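PDB 3AKB: putative calcium binding protein from Streptomyces coelicolor, which binds calcium ions through EF-hand helix-loop-helix motifs and may take part in calcium-mediated regulation. Local coordinates for residues 31-36 / 105-110. The protein carries 2 engineered substitutions. Sequence-based numbering, arbitrary orientation.
Engineered in segment 31-36: Met-33 (natural residue Leu). With CA (calcium ion), chain C; CA (calcium ion), chain L.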
loop_
_atom_site.group_PDB
_atom_site.type_symbol
_atom_site.label_atom_id
_atom_site.label_comp_id
_atom_site.label_asym_id
_atom_site.label_seq_id
_atom_site.Cartn_x
_atom_site.Cartn_y
_atom_site.Cartn_z
ATOM N N LYS A 31 10.211 5.326 2.464
ATOM C CA LYS A 31 10.994 6.416 3.061
ATOM C C LYS A 31 10.057 7.372 3.828
ATOM O O LYS A 31 10.333 7.776 4.961
ATOM C CB LYS A 31 11.751 7.189 1.967
ATOM C CG LYS A 31 12.584 8.314 2.516
ATOM C CD LYS A 31 13.347 9.042 1.425
ATOM C CE LYS A 31 14.742 8.500 1.281
ATOM N NZ LYS A 31 15.697 9.556 0.790
ATOM N N ALA A 32 8.926 7.704 3.217
ATOM C CA ALA A 32 8.033 8.707 3.806
ATOM C C ALA A 32 7.379 8.151 5.067
ATOM O O ALA A 32 7.195 8.876 6.053
ATOM C CB ALA A 32 6.982 9.171 2.783
ATOM N N MET A 33 7.046 6.862 5.061
ATOM C CA MET A 33 6.430 6.287 6.255
ATOM C C MET A 33 7.438 6.217 7.406
ATOM O O MET A 33 7.101 6.505 8.548
ATOM C CB MET A 33 5.857 4.878 5.999
ATOM C CG MET A 33 4.980 4.410 7.125
ATOM S SD MET A 33 4.691 2.576 7.210
ATOM C CE MET A 33 3.705 2.599 8.752
ATOM N N LEU A 34 8.669 5.813 7.101
ATOM C CA LEU A 34 9.712 5.800 8.116
ATOM C C LEU A 34 9.960 7.181 8.706
ATOM O O LEU A 34 10.177 7.311 9.935
ATOM C CB LEU A 34 11.008 5.227 7.521
ATOM C CG LEU A 34 10.891 3.753 7.143
ATOM C CD1 LEU A 34 12.146 3.335 6.353
ATOM C CD2 LEU A 34 10.680 2.832 8.331
ATOM N N ALA A 35 9.962 8.204 7.851
ATOM C CA ALA A 35 10.142 9.573 8.310
ATOM C C ALA A 35 8.999 10.026 9.222
ATOM O O ALA A 35 9.248 10.665 10.272
ATOM C CB ALA A 35 10.300 10.500 7.125
ATOM N N GLU A 36 7.763 9.650 8.870
ATOM C CA GLU A 36 6.588 10.015 9.665
ATOM C C GLU A 36 6.689 9.478 11.102
ATOM O O GLU A 36 6.303 10.175 12.066
ATOM C CB GLU A 36 5.311 9.498 8.971
ATOM C CG GLU A 36 4.010 9.617 9.778
ATOM C CD GLU A 36 3.625 11.044 10.051
ATOM O OE1 GLU A 36 3.771 11.879 9.133
ATOM O OE2 GLU A 36 3.200 11.351 11.184
ATOM N N GLY A 105 4.574 -2.858 11.983
ATOM C CA GLY A 105 5.681 -2.765 12.954
ATOM C C GLY A 105 6.162 -1.335 13.100
ATOM O O GLY A 105 6.455 -0.869 14.210
ATOM N N VAL A 106 6.264 -0.635 11.974
ATOM C CA VAL A 106 6.681 0.763 12.006
ATOM C C VAL A 106 5.707 1.665 12.755
ATOM O O VAL A 106 6.134 2.588 13.483
ATOM C CB VAL A 106 6.926 1.293 10.564
ATOM C CG1 VAL A 106 7.147 2.784 10.534
ATOM C CG2 VAL A 106 8.122 0.593 9.965
ATOM N N ALA A 107 4.411 1.401 12.557
ATOM C CA ALA A 107 3.356 2.236 13.129
ATOM C C ALA A 107 2.988 1.871 14.581
ATOM O O ALA A 107 2.160 2.550 15.208
ATOM C CB ALA A 107 2.109 2.217 12.222
ATOM N N ASP A 108 3.583 0.802 15.101
ATOM C CA ASP A 108 3.417 0.403 16.503
ATOM C C ASP A 108 4.418 1.176 17.357
ATOM O O ASP A 108 5.578 0.803 17.450
ATOM C CB ASP A 108 3.634 -1.108 16.631
ATOM C CG ASP A 108 3.669 -1.576 18.068
ATOM O OD1 ASP A 108 3.259 -0.792 18.958
ATOM O OD2 ASP A 108 4.043 -2.756 18.292
ATOM N N THR A 109 3.969 2.275 17.951
ATOM C CA THR A 109 4.886 3.221 18.569
ATOM C C THR A 109 5.281 2.844 19.998
ATOM O O THR A 109 6.297 3.331 20.501
ATOM C CB THR A 109 4.331 4.644 18.547
ATOM O OG1 THR A 109 3.164 4.722 19.374
ATOM C CG2 THR A 109 4.013 5.075 17.130
ATOM N N ASP A 110 4.504 1.976 20.650
ATOM C CA ASP A 110 4.843 1.566 22.024
ATOM C C ASP A 110 5.383 0.137 22.107
ATOM O O ASP A 110 5.785 -0.310 23.188
ATOM C CB ASP A 110 3.680 1.783 23.012
ATOM C CG ASP A 110 2.444 0.996 22.664
ATOM O OD1 ASP A 110 2.398 0.314 21.612
ATOM O OD2 ASP A 110 1.482 1.045 23.467
HETATM CA CA CA C . 1.196 -0.247 19.841
HETATM CA CA CA L . -0.022 -0.030 22.968
HETATM O O HOH W 1 1.349 1.988 19.257
HETATM O O HOH W 2 -0.738 0.467 20.955
HETATM O O HOH W 3 -1.248 2.457 22.938
#
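With its CG anti to the backbone N (chi1 -168°) and the rest of its chain extended, Met-33 reaches out from helix 23-37 to meet Val-106 tip to tip. Met-33 CE settles 3.9 Å from Val-106 CG1 and 3.8 Å from Ala-107 CB. Met-33 is an engineered replacement for the natural leucine; its long, unbranched thioether can touch both residues at once. Val-106 holds CG1 anti to its backbone N (chi1 171°), which leaves CG2 for Leu-34, whose CD2 approaches to 3.8 Å as the two side chains cross at about a right angle. The branched valine thus serves both neighbours, while the short methyl of Ala-107 meets the methionine end. No hydrogen bond links the segments; the contact is buried and apolar, and Leu-49 of helix 44-64 touches both Met-33 and Leu-34. Farther along, the chain carries acidic residues suited to calcium: Asp-108 OD1 binds one ion at 2.3 Å, and Asp-110 OD1 bridges it to a second. Asp-112 and the carbonyl of Ala-114 complete the protein ligands of the first ion. Helix 89-107, the calcium-binding loop and helix 117-126 form an EF-hand helix-loop-helix, whose entering helix packs against helix 23-37.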